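Local coordinates for uncharacterized protein (Pseudomonas aeruginosa, PDB 4O5P), which is a type VI secretion phospholipase effector, Tle1, which probably hydrolyses membrane phospholipids of target cells through an alpha/beta-hydrolase-type domain, at residues Y115-I126 / I137-W148. Sequence-based numbering, arbitrary orientation.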
ATOM      1  N   TYR A 115      10.524   9.684  -7.624  1.00 15.29           N
ATOM      2  CA  TYR A 115      10.194   8.950  -6.404  1.00 18.34           C
ATOM      3  C   TYR A 115       9.060   9.635  -5.682  1.00 17.72           C
ATOM      4  O   TYR A 115       9.086  10.845  -5.486  1.00 19.64           O
ATOM      5  CB  TYR A 115      11.405   8.872  -5.461  1.00 18.13           C
ATOM      6  CG  TYR A 115      11.037   8.357  -4.081  1.00 18.92           C
ATOM      7  CD1 TYR A 115      10.876   6.993  -3.841  1.00 19.23           C
ATOM      8  CD2 TYR A 115      10.818   9.239  -3.024  1.00 17.01           C
ATOM      9  CE1 TYR A 115      10.522   6.519  -2.583  1.00 16.42           C
ATOM     10  CE2 TYR A 115      10.460   8.778  -1.770  1.00 15.79           C
ATOM     11  CZ  TYR A 115      10.309   7.426  -1.557  1.00 18.87           C
ATOM     12  OH  TYR A 115       9.973   6.970  -0.306  1.00 16.53           O
ATOM     13  N   CYS A 116       8.066   8.864  -5.266  1.00 19.98           N
ATOM     14  CA  CYS A 116       6.978   9.416  -4.479  1.00 19.12           C
ATOM     15  C   CYS A 116       6.949   8.777  -3.075  1.00 18.87           C
ATOM     16  O   CYS A 116       6.774   7.562  -2.953  1.00 17.33           O
ATOM     17  CB  CYS A 116       5.661   9.183  -5.219  1.00 17.15           C
ATOM     18  SG  CYS A 116       4.211   9.809  -4.375  1.00 18.03           S
ATOM     19  N   PRO A 117       7.118   9.595  -2.015  1.00 14.21           N
ATOM     20  CA  PRO A 117       7.040   9.090  -0.635  1.00 17.55           C
ATOM     21  C   PRO A 117       5.706   8.452  -0.306  1.00 14.18           C
ATOM     22  O   PRO A 117       4.677   8.779  -0.901  1.00 14.70           O
ATOM     23  CB  PRO A 117       7.220  10.349   0.230  1.00 17.90           C
ATOM     24  CG  PRO A 117       7.085  11.520  -0.702  1.00 18.95           C
ATOM     25  CD  PRO A 117       7.440  11.037  -2.065  1.00 19.03           C
ATOM     26  N   GLY A 118       5.721   7.559   0.676  1.00 15.70           N
ATOM     27  CA  GLY A 118       4.506   6.886   1.088  1.00 13.68           C
ATOM     28  C   GLY A 118       3.511   7.762   1.837  1.00 17.50           C
ATOM     29  O   GLY A 118       3.872   8.780   2.443  1.00 16.34           O
ATOM     30  N   VAL A 119       2.247   7.353   1.799  1.00 18.67           N
ATOM     31  CA  VAL A 119       1.204   8.038   2.549  1.00 16.35           C
ATOM     32  C   VAL A 119       1.548   7.988   4.023  1.00 19.72           C
ATOM     33  O   VAL A 119       2.152   7.017   4.496  1.00 15.83           O
ATOM     34  CB  VAL A 119      -0.174   7.399   2.335  1.00 16.04           C
ATOM     35  CG1 VAL A 119      -0.690   7.707   0.945  1.00 16.47           C
ATOM     36  CG2 VAL A 119      -0.108   5.884   2.587  1.00 16.96           C
ATOM     37  N   GLY A 120       1.184   9.042   4.747  1.00 18.74           N
ATOM     38  CA  GLY A 120       1.471   9.109   6.170  1.00 20.27           C
ATOM     39  C   GLY A 120       2.817   9.746   6.452  1.00 20.59           C
ATOM     40  O   GLY A 120       3.202   9.943   7.613  1.00 17.88           O
ATOM     41  N   THR A 121       3.549  10.040   5.381  1.00 18.89           N
ATOM     42  CA  THR A 121       4.811  10.743   5.496  1.00 17.72           C
ATOM     43  C   THR A 121       4.742  12.063   4.748  1.00 18.80           C
ATOM     44  O   THR A 121       3.929  12.234   3.828  1.00 19.76           O
ATOM     45  CB  THR A 121       5.993   9.906   4.978  1.00 18.89           C
ATOM     46  OG1 THR A 121       5.974   9.876   3.548  1.00 16.76           O
ATOM     47  CG2 THR A 121       5.924   8.485   5.529  1.00 20.47           C
ATOM     48  N   VAL A 122       5.585  13.003   5.157  1.00 19.44           N
ATOM     49  CA  VAL A 122       5.585  14.340   4.580  1.00 20.20           C
ATOM     50  C   VAL A 122       5.946  14.342   3.073  1.00 21.09           C
ATOM     51  O   VAL A 122       6.869  13.631   2.632  1.00 18.38           O
ATOM     52  CB  VAL A 122       6.527  15.255   5.392  1.00 21.09           C
ATOM     53  CG1 VAL A 122       6.855  16.506   4.636  1.00 20.50           C
ATOM     54  CG2 VAL A 122       5.896  15.588   6.758  1.00 22.79           C
ATOM     55  N   PHE A 123       5.194  15.127   2.298  1.00 19.06           N
ATOM     56  CA  PHE A 123       5.412  15.274   0.866  1.00 21.44           C
ATOM     57  C   PHE A 123       5.176  16.737   0.497  1.00 19.78           C
ATOM     58  O   PHE A 123       4.031  17.143   0.259  1.00 20.66           O
ATOM     59  CB  PHE A 123       4.438  14.393   0.079  1.00 17.29           C
ATOM     60  CG  PHE A 123       4.849  14.152  -1.361  1.00 21.40           C
ATOM     61  CD1 PHE A 123       6.041  14.672  -1.860  1.00 24.07           C
ATOM     62  CD2 PHE A 123       4.031  13.422  -2.217  1.00 19.94           C
ATOM     63  CE1 PHE A 123       6.416  14.453  -3.181  1.00 21.26           C
ATOM     64  CE2 PHE A 123       4.403  13.201  -3.540  1.00 22.22           C
ATOM     65  CZ  PHE A 123       5.595  13.728  -4.020  1.00 20.43           C
ATOM     66  N   PRO A 124       6.255  17.531   0.464  1.00 22.91           N
ATOM     67  CA  PRO A 124       6.155  18.983   0.229  1.00 25.61           C
ATOM     68  C   PRO A 124       5.508  19.302  -1.113  1.00 24.09           C
ATOM     69  O   PRO A 124       4.739  20.254  -1.185  1.00 24.73           O
ATOM     70  CB  PRO A 124       7.617  19.440   0.238  1.00 26.89           C
ATOM     71  CG  PRO A 124       8.333  18.404   1.080  1.00 22.31           C
ATOM     72  CD  PRO A 124       7.636  17.103   0.766  1.00 23.60           C
ATOM     73  N   ASP A 125       5.784  18.490  -2.134  1.00 24.91           N
ATOM     74  CA  ASP A 125       5.285  18.724  -3.489  1.00 25.93           C
ATOM     75  C   ASP A 125       3.758  18.753  -3.593  1.00 26.84           C
ATOM     76  O   ASP A 125       3.203  19.333  -4.536  1.00 32.15           O
ATOM     77  CB  ASP A 125       5.841  17.674  -4.468  1.00 24.25           C
ATOM     78  CG  ASP A 125       7.352  17.742  -4.612  1.00 30.92           C
ATOM     79  OD1 ASP A 125       8.032  18.102  -3.622  1.00 32.50           O
ATOM     80  OD2 ASP A 125       7.863  17.423  -5.715  1.00 25.55           O
ATOM     81  N   ILE A 126       3.086  18.115  -2.638  1.00 22.74           N
ATOM     82  CA  ILE A 126       1.624  18.116  -2.582  1.00 22.46           C
ATOM     83  C   ILE A 126       1.137  18.835  -1.314  1.00 22.03           C
ATOM     84  O   ILE A 126      -0.027  18.714  -0.914  1.00 20.86           O
ATOM     85  CB  ILE A 126       1.051  16.687  -2.644  1.00 21.90           C
ATOM     86  CG1 ILE A 126       1.589  15.838  -1.489  1.00 20.24           C
ATOM     87  CG2 ILE A 126       1.365  16.039  -4.013  1.00 20.12           C
ATOM     88  CD1 ILE A 126       0.730  14.623  -1.186  1.00 18.48           C
ATOM     89  N   ILE A 137      -4.891   7.255   8.070  1.00 27.90           N
ATOM     90  CA  ILE A 137      -4.572   7.735   6.735  1.00 30.06           C
ATOM     91  C   ILE A 137      -5.816   7.922   5.880  1.00 24.37           C
ATOM     92  O   ILE A 137      -6.564   6.974   5.639  1.00 26.71           O
ATOM     93  CB  ILE A 137      -3.595   6.779   6.020  1.00 28.31           C
ATOM     94  CG1 ILE A 137      -2.663   6.112   7.043  1.00 31.75           C
ATOM     95  CG2 ILE A 137      -2.832   7.531   4.933  1.00 24.40           C
ATOM     96  CD1 ILE A 137      -1.207   5.957   6.604  1.00 23.86           C
ATOM     97  N   GLY A 138      -6.033   9.155   5.430  1.00 29.31           N
ATOM     98  CA  GLY A 138      -7.162   9.469   4.574  1.00 24.96           C
ATOM     99  C   GLY A 138      -6.847   9.187   3.116  1.00 22.07           C
ATOM    100  O   GLY A 138      -5.683   9.035   2.742  1.00 22.63           O
ATOM    101  N   ALA A 139      -7.886   9.125   2.292  1.00 16.85           N
ATOM    102  CA  ALA A 139      -7.750   8.738   0.892  1.00 22.26           C
ATOM    103  C   ALA A 139      -7.053   9.811   0.046  1.00 18.11           C
ATOM    104  O   ALA A 139      -6.388   9.516  -0.972  1.00 16.33           O
ATOM    105  CB  ALA A 139      -9.124   8.421   0.319  1.00 16.47           C
ATOM    106  N   GLU A 140      -7.217  11.059   0.471  1.00 19.92           N
ATOM    107  CA  GLU A 140      -6.766  12.182  -0.336  1.00 18.73           C
ATOM    108  C   GLU A 140      -5.254  12.151  -0.564  1.00 18.31           C
ATOM    109  O   GLU A 140      -4.787  12.542  -1.620  1.00 17.01           O
ATOM    110  CB  GLU A 140      -7.236  13.532   0.257  1.00 21.26           C
ATOM    111  CG  GLU A 140      -6.426  14.065   1.430  1.00 27.54           C
ATOM    112  CD  GLU A 140      -6.830  13.472   2.777  1.00 32.57           C
ATOM    113  OE1 GLU A 140      -7.797  12.676   2.835  1.00 33.07           O
ATOM    114  OE2 GLU A 140      -6.176  13.812   3.787  1.00 33.80           O
ATOM    115  N   GLY A 141      -4.495  11.653   0.410  1.00 16.45           N
ATOM    116  CA  GLY A 141      -3.051  11.561   0.258  1.00 15.84           C
ATOM    117  C   GLY A 141      -2.666  10.647  -0.898  1.00 19.17           C
ATOM    118  O   GLY A 141      -1.748  10.955  -1.701  1.00 15.66           O
ATOM    119  N   GLY A 142      -3.387   9.526  -0.995  1.00 13.65           N
ATOM    120  CA  GLY A 142      -3.208   8.594  -2.092  1.00 14.92           C
ATOM    121  C   GLY A 142      -3.518   9.280  -3.413  1.00 15.87           C
ATOM    122  O   GLY A 142      -2.699   9.256  -4.349  1.00 16.41           O
ATOM    123  N   GLU A 143      -4.699   9.893  -3.494  1.00 17.19           N
ATOM    124  CA  GLU A 143      -5.095  10.564  -4.743  1.00 16.88           C
ATOM    125  C   GLU A 143      -4.094  11.625  -5.199  1.00 14.98           C
ATOM    126  O   GLU A 143      -3.761  11.719  -6.386  1.00 16.78           O
ATOM    127  CB  GLU A 143      -6.497  11.175  -4.614  1.00 19.34           C
ATOM    128  CG  GLU A 143      -6.877  12.098  -5.767  1.00 17.90           C
ATOM    129  CD  GLU A 143      -8.257  12.716  -5.610  1.00 23.62           C
ATOM    130  OE1 GLU A 143      -8.516  13.368  -4.575  1.00 27.50           O
ATOM    131  OE2 GLU A 143      -9.090  12.552  -6.524  1.00 20.37           O
ATOM    132  N   ASN A 144      -3.624  12.438  -4.256  1.00 19.61           N
ATOM    133  CA  ASN A 144      -2.646  13.478  -4.567  1.00 18.23           C
ATOM    134  C   ASN A 144      -1.321  12.900  -5.047  1.00 18.48           C
ATOM    135  O   ASN A 144      -0.642  13.504  -5.886  1.00 16.76           O
ATOM    136  CB  ASN A 144      -2.386  14.362  -3.345  1.00 17.83           C
ATOM    137  CG  ASN A 144      -3.591  15.186  -2.949  1.00 22.56           C
ATOM    138  OD1 ASN A 144      -4.500  15.427  -3.754  1.00 22.91           O
ATOM    139  ND2 ASN A 144      -3.604  15.630  -1.697  1.00 22.02           N
ATOM    140  N   ARG A 145      -0.942  11.747  -4.499  1.00 16.47           N
ATOM    141  CA  ARG A 145       0.273  11.063  -4.965  1.00 18.77           C
ATOM    142  C   ARG A 145       0.148  10.514  -6.401  1.00 15.31           C
ATOM    143  O   ARG A 145       1.076  10.637  -7.216  1.00 18.36           O
ATOM    144  CB  ARG A 145       0.664   9.958  -3.970  1.00 15.81           C
ATOM    145  CG  ARG A 145       1.215  10.539  -2.666  1.00 15.39           C
ATOM    146  CD  ARG A 145       1.405   9.473  -1.577  1.00 14.08           C
ATOM    147  NE  ARG A 145       2.097  10.023  -0.417  1.00 14.96           N
ATOM    148  CZ  ARG A 145       1.573  10.925   0.408  1.00 16.32           C
ATOM    149  NH1 ARG A 145       0.341  11.397   0.204  1.00 15.73           N
ATOM    150  NH2 ARG A 145       2.275  11.356   1.444  1.00 16.49           N
ATOM    151  N   ILE A 146      -0.996   9.910  -6.702  1.00 15.72           N
ATOM    152  CA  ILE A 146      -1.289   9.476  -8.072  1.00 16.58           C
ATOM    153  C   ILE A 146      -1.228  10.668  -9.042  1.00 18.59           C
ATOM    154  O   ILE A 146      -0.581  10.608 -10.089  1.00 16.35           O
ATOM    155  CB  ILE A 146      -2.683   8.801  -8.151  1.00 17.74           C
ATOM    156  CG1 ILE A 146      -2.704   7.546  -7.273  1.00 14.10           C
ATOM    157  CG2 ILE A 146      -3.007   8.389  -9.574  1.00 13.04           C
ATOM    158  CD1 ILE A 146      -4.092   7.148  -6.844  1.00 14.41           C
ATOM    159  N   ASN A 147      -1.871  11.766  -8.672  1.00 16.39           N
ATOM    160  CA  ASN A 147      -1.901  12.926  -9.561  1.00 16.65           C
ATOM    161  C   ASN A 147      -0.543  13.608  -9.744  1.00 18.14           C
ATOM    162  O   ASN A 147      -0.215  14.073 -10.846  1.00 17.05           O
ATOM    163  CB  ASN A 147      -3.012  13.904  -9.142  1.00 16.13           C
ATOM    164  CG  ASN A 147      -4.403  13.366  -9.477  1.00 18.95           C
ATOM    165  OD1 ASN A 147      -4.565  12.653 -10.460  1.00 18.76           O
ATOM    166  ND2 ASN A 147      -5.404  13.685  -8.647  1.00 18.09           N
ATOM    167  N   TRP A 148       0.239  13.659  -8.667  1.00 14.02           N
ATOM    168  CA  TRP A 148       1.635  14.082  -8.730  1.00 16.82           C
ATOM    169  C   TRP A 148       2.358  13.220  -9.758  1.00 17.66           C
ATOM    170  O   TRP A 148       3.086  13.730 -10.610  1.00 19.43           O
ATOM    171  CB  TRP A 148       2.306  13.867  -7.365  1.00 20.62           C
ATOM    172  CG  TRP A 148       3.737  14.338  -7.310  1.00 17.52           C
ATOM    173  CD1 TRP A 148       4.165  15.616  -7.073  1.00 19.33           C
ATOM    174  CD2 TRP A 148       4.919  13.545  -7.481  1.00 19.63           C
ATOM    175  NE1 TRP A 148       5.540  15.666  -7.090  1.00 19.28           N
ATOM    176  CE2 TRP A 148       6.027  14.405  -7.340  1.00 21.82           C
ATOM    177  CE3 TRP A 148       5.153  12.192  -7.759  1.00 18.36           C
ATOM    178  CZ2 TRP A 148       7.344  13.960  -7.467  1.00 21.05           C
ATOM    179  CZ3 TRP A 148       6.460  11.751  -7.879  1.00 19.77           C
ATOM    180  CH2 TRP A 148       7.539  12.631  -7.735  1.00 19.74           C
TER
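Arg145 and Trp148, one turn apart on helix 139-162, plug into the loop that leaves strand 111-116, making a buried strand-loop-helix contact within the alpha/beta core. Their neighbour Cys116 is the last residue of that strand, which runs parallel to strand 62-71. With its chain extended from CG to NE, Arg145 reaches in among the loop carbonyls. Arg145 NE donates to Pro117 O at 2.9 Å, and the acceptor lies in the guanidinium plane; the bond from NH2 to Gly118 O is weak. Arg145 NH1 turns back to its own helix and meets Gly141 O at 2.9 Å, approaching above the carbonyl plane, on the face opposite to that used by Arg145 N. These two in-plane bonds fix how the guanidinium is turned. Glu128, in the connecting loop, adds a salt bridge to NH1, probably offsetting the buried charge in part. Phe123 CD2 and Val119 CA lie over opposite faces of the guanidinium, each offset toward the rim, and the phenyl ring is tilted against it, so no stack is formed. The aliphatic part is also used, since Cys116 SG touches Arg145 CG at 3.5 Å.

Trp148 secures the far end of the loop. Phe123 points its edge at the indole face in a T-shaped stack, Phe123 CZ 3.4 Å from Trp148 CE2 and the planes 65° apart. At the indole edge, Trp148 NE1 bonds to Asp125 OD2 at 3.2 Å, the oxygen somewhat tilted from the ring plane and met on its anti side. Ile126 CD1 lies against Asn144 CB, while Val119 CB packs on Ile137 CG2 at 3.7 Å.

The turn from Gly118 to Thr121 is a type II beta turn, tightened by Thr121 OG1 on Gly118 O. Val119 lies near, without touching, a putative Ser-His-Asp triad (Ser237, His379, Asp281), consistent with a connection beside the active site, as in alpha/beta hydrolases.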